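Local coordinates for protein tRNA threonylcarbamoyladenosine dehydratase (Escherichia coli, PDB 4D79) that catalyses the ATP-dependent dehydration of threonylcarbamoyladenosine at tRNA position 37 to its cyclic form and can accept sulfur from the desulfurase CsdA in vitro, at residues Pro111-Val114 and Ala115-Ser119; Val253-Ala256 and Leu257-Met261; Met261-Ala264 and Ala265-Gly268. All blocks are in the same frame, centred on the assembly; numbering follows the deposited sequence.

Interaction 1 of 3, residues Pro111-Val114 and Ala115-Ser119; sequences PDNV and AQYMS
The side chain of Asn113 meets the CD2-CE2 bond of the Tyr117 ring obliquely, four residues earlier in the chain. Followed outward, its CB sits 3.9 Å from Tyr117 CE2. Next, CG comes to 3.6 Å from the same CE2 and nearly as close to CD2. The amide then splits: Asn113 OD1 leans to Tyr117 CD2 at 3.7 Å, and ND2 lies nearer CE2. Amide and ring planes are 53° apart, so the groups do not stack. The approach depends on a chi1 of 66°, which sets CG of Asn113 between its own N and carbonyl carbon. Hydrogen bonds fix the rotation of the amide: OD1 accepts from Thr110 N, and ND2 donates to Phe108 O. At the far end of the ring, Tyr117 OH is bonded to Asp107, so both side chains are tied to the preceding loop.

The backbone supports the pairing. Tyr117 N donates to Asn113 O at 3.0 Å, with an N-H...O angle of 163°, and Met118 N donates to Val114 O at 2.7 Å. On the buried flank, Val114 CG2 meets Met118 CG at 3.9 Å, and Met118 continues onto Leu138 and Tyr141 of helix 132-144. A water accepts from Ala115 N at 2.9 Å and donates to Pro111 O and, weakly, to Asp112 O, bridging loop and first turn.

The Asn113 side chain lies about 7 Å from the bound ATP, and the contact forms the start of the short helix 114-118, a loop-to-helix turn leading into strand 124-127 of the Rossmann-like ThiF fold.

Interaction 2 of 3, residues Val253-Ala256 and Leu257-Met261; sequences VSHA and LKKMM
His255 and Lys259 meet through two different first torsions: CG of His255 is anti to its N (chi1 -179°), whereas CG of Lys259 is anti to its carbonyl carbon, and a bend at chi2 (-59°) turns the lysine chain toward the imidazole. The result is an i, i+4 CH-pi contact along helix 242-266, the C-terminal helix of this ThiF-type domain. Lys259 CG stands over one ring face, 4.2 Å from the His255 centroid and offset toward the rim. Farther out, Lys259 CE approaches His255 CE1 at 3.5 Å. NE2 of the ring is hydrogen-bonded to Asp202 of strand 202-206, which limits its rotation.

Unbroken i to i+4 backbone bonding supplies the spacing: Leu257 N reaches Val253 O at 2.8 Å with an N-H...O angle of 169°, and Lys259 N reaches His255 O at 2.9 Å. On another flank, Val253 and Leu257 lie side by side and point the same way, CG1 of Val253 being 4.1 Å from CD1 of Leu257. Both also pack on Met243 of the second subunit, while Ala256 and Met260 rest on Tyr124 of strand 124-127.

At the ring edge, in its plane, a water lies 2.7 Å from His255 ND1 and accepts a hydrogen bond from Lys258 NZ, also at 2.7 Å.

Interaction 3 of 3, residues Met261-Ala264 and Ala265-Gly268; sequences MAKA and ARQG
The C-terminal end of helix 242-266 is where this contact lies: Gln267 is the first residue to leave helical backbone angles. The bonding pattern becomes less straight toward this end. Ala265 N donates to Met261 O at 3.0 Å with an N-H...O angle of 160°, a regular i to i+4 bond. One residue on, Arg266 N still donates to Ala262 O at 3.0 Å, but the angle falls to 138°, and the same N-H also makes a weak bond to Lys263 O. Gln267 N repeats the sharing, donating to Lys263 O at 3.1 Å and weakly to Ala264 O. Lys263 O thus receives one ordinary bond, from Gln267 N, and one weak one, from Arg266 N; the i to i+4 pattern persists, with weak i to i+3 bonds added.

The side chains of the last turn fold back along the helix. Arg266 leaves the backbone extended and bends at chi3 (-54°), which brings its guanidinium over the preceding turn. Ala262 O lies over the centre of one face of that group, 3.8 Å above its plane. Arg266 NH2 comes to 3.8 Å from Ala262 CB, and NH1 to 3.6 Å from Lys263 CA. Gln267 crosses Lys263 at a slant, its NE2 being 3.9 Å from Lys263 CE; Gln267 and Gly268 are poorly ordered, so this pair is placed with less certainty. Elsewhere on the turn, Met261 packs on Ala24, Leu27 and Phe28 of helix 22-29, and Ala264 on Lys23.

Chemically, a cationic group lies above a carbonyl oxygen near the negative end of the helix dipole, an arrangement that is probably mildly attractive, though solvent at this exposed end probably screens it.

Overall arrangement
From the N terminus, interaction 1 comes first, where the loop after strand 101-105 turns into helix 114-118. It spans a loop-to-helix turn; interactions 2 and 3 follow successive turns of one helix and close no loop, and none nests in or crosses another. The chain then runs through the rest of the sheet before helix 242-266 carries the other two, interaction 3 beginning at Met261, where interaction 2 ends, with centres about 11 Å apart. Interaction 1 is separate, its centre about 24 Å from that of interaction 2. They touch different parts of the fold: 111-119 meets helix 132-144, 253-261 meets strand 124-127 and the second subunit, and 261-268 ends the helix at the surface beside helix 22-29.

Interaction 1 of 3, residues Pro111-Val114 and Ala115-Ser119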
loop_
_atom_site.group_PDB
_atom_site.type_symbol
_atom_site.label_atom_id
_atom_site.label_comp_id
_atom_site.label_asym_id
_atom_site.label_seq_id
_atom_site.Cartn_x
_atom_site.Cartn_y
_atom_site.Cartn_z
ATOM N N PRO B 111 -23.755 17.117 7.661
ATOM C CA PRO B 111 -25.021 16.565 8.176
ATOM C C PRO B 111 -26.197 16.843 7.253
ATOM O O PRO B 111 -27.124 16.026 7.165
ATOM C CB PRO B 111 -25.174 17.249 9.542
ATOM C CG PRO B 111 -23.777 17.609 9.936
ATOM C CD PRO B 111 -23.066 17.953 8.659
ATOM N N ASP B 112 -26.134 17.939 6.494
ATOM C CA ASP B 112 -27.224 18.349 5.626
ATOM C C ASP B 112 -27.292 17.552 4.338
ATOM O O ASP B 112 -28.378 17.455 3.752
ATOM C CB ASP B 112 -27.077 19.830 5.247
ATOM C CG ASP B 112 -27.367 20.772 6.397
ATOM O OD1 ASP B 112 -28.083 20.375 7.341
ATOM O OD2 ASP B 112 -26.877 21.922 6.348
ATOM N N ASN B 113 -26.163 17.034 3.836
ATOM C CA ASN B 113 -26.180 16.362 2.542
ATOM C C ASN B 113 -25.886 14.873 2.627
ATOM O O ASN B 113 -25.937 14.189 1.594
ATOM C CB ASN B 113 -25.200 17.037 1.574
ATOM C CG ASN B 113 -23.736 16.887 1.999
ATOM O OD1 ASN B 113 -23.370 15.963 2.723
ATOM N ND2 ASN B 113 -22.896 17.802 1.533
ATOM N N VAL B 114 -25.591 14.343 3.817
ATOM C CA VAL B 114 -25.098 12.970 3.879
ATOM C C VAL B 114 -26.167 11.986 3.432
ATOM O O VAL B 114 -25.892 11.051 2.664
ATOM C CB VAL B 114 -24.582 12.635 5.292
ATOM C CG1 VAL B 114 -25.698 12.813 6.352
ATOM C CG2 VAL B 114 -23.966 11.221 5.308
ATOM N N ALA B 115 -27.420 12.204 3.847
ATOM C CA ALA B 115 -28.447 11.258 3.453
ATOM C C ALA B 115 -28.598 11.220 1.938
ATOM O O ALA B 115 -28.732 10.147 1.356
ATOM C CB ALA B 115 -29.756 11.617 4.136
ATOM N N GLN B 116 -28.589 12.386 1.281
ATOM C CA GLN B 116 -28.669 12.408 -0.179
ATOM C C GLN B 116 -27.512 11.638 -0.803
ATOM O O GLN B 116 -27.704 10.797 -1.699
ATOM C CB GLN B 116 -28.681 13.858 -0.671
ATOM C CG GLN B 116 -28.564 14.033 -2.181
ATOM C CD GLN B 116 -28.406 15.487 -2.595
ATOM O OE1 GLN B 116 -28.579 16.399 -1.785
ATOM N NE2 GLN B 116 -28.029 15.707 -3.854
ATOM N N TYR B 117 -26.295 11.870 -0.317
ATOM C CA TYR B 117 -25.183 11.177 -0.950
ATOM C C TYR B 117 -25.201 9.691 -0.617
ATOM O O TYR B 117 -24.831 8.870 -1.458
ATOM C CB TYR B 117 -23.861 11.847 -0.556
ATOM C CG TYR B 117 -23.658 13.191 -1.228
ATOM C CD1 TYR B 117 -24.082 13.402 -2.526
ATOM C CD2 TYR B 117 -23.055 14.250 -0.565
ATOM C CE1 TYR B 117 -23.905 14.603 -3.153
ATOM C CE2 TYR B 117 -22.866 15.455 -1.192
ATOM C CZ TYR B 117 -23.305 15.627 -2.490
ATOM O OH TYR B 117 -23.138 16.826 -3.145
ATOM N N MET B 118 -25.697 9.317 0.548
ATOM C CA MET B 118 -25.720 7.899 0.876
ATOM C C MET B 118 -26.959 7.204 0.312
ATOM O O MET B 118 -27.086 5.983 0.456
ATOM C CB MET B 118 -25.650 7.711 2.392
ATOM C CG MET B 118 -24.326 8.124 2.993
ATOM S SD MET B 118 -22.894 7.223 2.345
ATOM C CE MET B 118 -21.998 8.552 1.568
ATOM N N SER B 119 -27.810 7.930 -0.430
ATOM C CA SER B 119 -29.098 7.416 -0.887
ATOM C C SER B 119 -28.964 6.468 -2.067
ATOM O O SER B 119 -29.945 5.811 -2.422
ATOM C CB SER B 119 -30.025 8.587 -1.307
ATOM O OG SER B 119 -30.198 9.511 -0.256
HETATM O O HOH W 1 -28.861 14.573 4.826
#

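Interaction 2 of 3, residues Val253-Ala256 and Leu257-Met261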
loop_
_atom_site.group_PDB
_atom_site.type_symbol
_atom_site.label_atom_id
_atom_site.label_comp_id
_atom_site.label_asym_id
_atom_site.label_seq_id
_atom_site.Cartn_x
_atom_site.Cartn_y
_atom_site.Cartn_z
ATOM N N VAL B 253 -9.952 -1.806 2.717
ATOM C CA VAL B 253 -10.563 -2.517 1.576
ATOM C C VAL B 253 -10.642 -4.012 1.843
ATOM O O VAL B 253 -11.705 -4.630 1.681
ATOM C CB VAL B 253 -9.801 -2.195 0.284
ATOM C CG1 VAL B 253 -10.191 -3.050 -0.866
ATOM C CG2 VAL B 253 -10.041 -0.731 -0.072
ATOM N N SER B 254 -9.551 -4.604 2.326
ATOM C CA SER B 254 -9.541 -6.034 2.606
ATOM C C SER B 254 -10.593 -6.399 3.642
ATOM O O SER B 254 -11.250 -7.445 3.526
ATOM C CB SER B 254 -8.177 -6.486 3.093
ATOM O OG SER B 254 -7.222 -6.560 2.031
ATOM N N HIS B 255 -10.758 -5.552 4.660
ATOM C CA HIS B 255 -11.788 -5.787 5.664
ATOM C C HIS B 255 -13.177 -5.741 5.027
ATOM O O HIS B 255 -14.017 -6.623 5.263
ATOM C CB HIS B 255 -11.662 -4.745 6.772
ATOM C CG HIS B 255 -12.660 -4.913 7.878
ATOM N ND1 HIS B 255 -12.500 -5.824 8.901
ATOM C CD2 HIS B 255 -13.853 -4.312 8.097
ATOM C CE1 HIS B 255 -13.521 -5.739 9.730
ATOM N NE2 HIS B 255 -14.367 -4.842 9.259
ATOM N N ALA B 256 -13.438 -4.719 4.203
ATOM C CA ALA B 256 -14.746 -4.581 3.561
ATOM C C ALA B 256 -15.039 -5.774 2.660
ATOM O O ALA B 256 -16.143 -6.342 2.686
ATOM C CB ALA B 256 -14.793 -3.272 2.758
ATOM N N LEU B 257 -14.059 -6.181 1.854
ATOM C CA LEU B 257 -14.270 -7.314 0.945
ATOM C C LEU B 257 -14.525 -8.598 1.705
ATOM O O LEU B 257 -15.387 -9.398 1.307
ATOM C CB LEU B 257 -13.100 -7.498 0.004
ATOM C CG LEU B 257 -12.804 -6.361 -0.968
ATOM C CD1 LEU B 257 -11.700 -6.726 -1.928
ATOM C CD2 LEU B 257 -14.026 -5.958 -1.745
ATOM N N LYS B 258 -13.817 -8.797 2.816
ATOM C CA LYS B 258 -14.077 -9.967 3.644
ATOM C C LYS B 258 -15.489 -9.959 4.212
ATOM O O LYS B 258 -16.167 -10.997 4.258
ATOM C CB LYS B 258 -13.055 -10.034 4.748
ATOM C CG LYS B 258 -13.319 -11.102 5.763
ATOM C CD LYS B 258 -12.217 -11.081 6.801
ATOM C CE LYS B 258 -12.337 -9.840 7.674
ATOM N NZ LYS B 258 -11.488 -9.942 8.891
ATOM N N LYS B 259 -15.910 -8.822 4.745
ATOM C CA LYS B 259 -17.259 -8.740 5.302
ATOM C C LYS B 259 -18.326 -8.929 4.226
ATOM O O LYS B 259 -19.358 -9.549 4.489
ATOM C CB LYS B 259 -17.419 -7.419 6.041
ATOM C CG LYS B 259 -16.562 -7.316 7.243
ATOM C CD LYS B 259 -16.845 -8.397 8.251
ATOM C CE LYS B 259 -15.877 -8.343 9.428
ATOM N NZ LYS B 259 -16.169 -9.464 10.359
ATOM N N MET B 260 -18.101 -8.413 3.005
ATOM C CA MET B 260 -19.055 -8.629 1.913
ATOM C C MET B 260 -19.139 -10.106 1.544
ATOM O O MET B 260 -20.229 -10.642 1.315
ATOM C CB MET B 260 -18.648 -7.813 0.689
ATOM C CG MET B 260 -18.749 -6.367 0.881
ATOM S SD MET B 260 -17.898 -5.432 -0.402
ATOM C CE MET B 260 -18.879 -5.943 -1.790
ATOM N N MET B 261 -17.997 -10.783 1.490
ATOM C CA MET B 261 -17.994 -12.209 1.197
ATOM C C MET B 261 -18.660 -12.997 2.318
ATOM O O MET B 261 -19.478 -13.892 2.047
ATOM C CB MET B 261 -16.561 -12.692 0.949
ATOM C CG MET B 261 -16.025 -12.249 -0.384
ATOM S SD MET B 261 -14.286 -12.613 -0.637
ATOM C CE MET B 261 -14.185 -14.382 -0.414
HETATM O O HOH W 2 -10.805 -7.625 10.009
#

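Interaction 3 of 3, residues Met261-Ala264 and Ala265-Gly268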
loop_
_atom_site.group_PDB
_atom_site.type_symbol
_atom_site.label_atom_id
_atom_site.label_comp_id
_atom_site.label_asym_id
_atom_site.label_seq_id
_atom_site.Cartn_x
_atom_site.Cartn_y
_atom_site.Cartn_z
ATOM N N MET B 261 -17.997 -10.783 1.490
ATOM C CA MET B 261 -17.994 -12.209 1.197
ATOM C C MET B 261 -18.660 -12.997 2.318
ATOM O O MET B 261 -19.478 -13.892 2.047
ATOM C CB MET B 261 -16.561 -12.692 0.949
ATOM C CG MET B 261 -16.025 -12.249 -0.384
ATOM S SD MET B 261 -14.286 -12.613 -0.637
ATOM C CE MET B 261 -14.185 -14.382 -0.414
ATOM N N ALA B 262 -18.399 -12.621 3.580
ATOM C CA ALA B 262 -19.001 -13.348 4.690
ATOM C C ALA B 262 -20.516 -13.192 4.683
ATOM O O ALA B 262 -21.252 -14.146 4.968
ATOM C CB ALA B 262 -18.430 -12.884 6.021
ATOM N N LYS B 263 -20.987 -11.982 4.392
ATOM C CA LYS B 263 -22.427 -11.720 4.344
ATOM C C LYS B 263 -23.089 -12.504 3.225
ATOM O O LYS B 263 -24.147 -13.117 3.427
ATOM C CB LYS B 263 -22.671 -10.224 4.175
ATOM C CG LYS B 263 -24.164 -9.813 4.257
ATOM C CD LYS B 263 -24.329 -8.329 3.982
ATOM C CE LYS B 263 -25.652 -7.788 4.504
ATOM N NZ LYS B 263 -25.798 -6.335 4.186
ATOM N N ALA B 264 -22.468 -12.530 2.044
ATOM C CA ALA B 264 -23.052 -13.286 0.939
ATOM C C ALA B 264 -23.138 -14.768 1.272
ATOM O O ALA B 264 -24.163 -15.406 1.020
ATOM C CB ALA B 264 -22.253 -13.041 -0.332
ATOM N N ALA B 265 -22.121 -15.308 1.929
ATOM C CA ALA B 265 -22.134 -16.716 2.312
ATOM C C ALA B 265 -23.179 -17.006 3.378
ATOM O O ALA B 265 -23.748 -18.104 3.400
ATOM C CB ALA B 265 -20.758 -17.123 2.843
ATOM N N ARG B 266 -23.457 -16.033 4.249
ATOM C CA ARG B 266 -24.411 -16.228 5.329
ATOM C C ARG B 266 -25.842 -16.172 4.816
ATOM O O ARG B 266 -26.723 -16.839 5.366
ATOM C CB ARG B 266 -24.153 -15.162 6.394
ATOM C CG ARG B 266 -24.963 -15.230 7.640
ATOM C CD ARG B 266 -24.591 -14.061 8.565
ATOM N NE ARG B 266 -23.158 -14.011 8.815
ATOM C CZ ARG B 266 -22.352 -12.999 8.488
ATOM N NH1 ARG B 266 -22.819 -11.888 7.937
ATOM N NH2 ARG B 266 -21.070 -13.089 8.747
ATOM N N GLN B 267 -26.071 -15.472 3.714
ATOM C CA GLN B 267 -27.372 -15.510 3.062
ATOM C C GLN B 267 -27.378 -16.846 2.330
ATOM O O GLN B 267 -26.902 -16.967 1.202
ATOM C CB GLN B 267 -27.535 -14.303 2.145
ATOM C CG GLN B 267 -27.459 -12.984 2.933
ATOM C CD GLN B 267 -27.327 -11.743 2.062
ATOM O OE1 GLN B 267 -26.924 -11.811 0.899
ATOM N NE2 GLN B 267 -27.662 -10.592 2.635
ATOM N N GLY B 268 -27.989 -17.848 2.961
ATOM C CA GLY B 268 -27.856 -19.230 2.533
ATOM C C GLY B 268 -27.673 -20.154 3.724
ATOM O O GLY B 268 -28.485 -20.128 4.652
#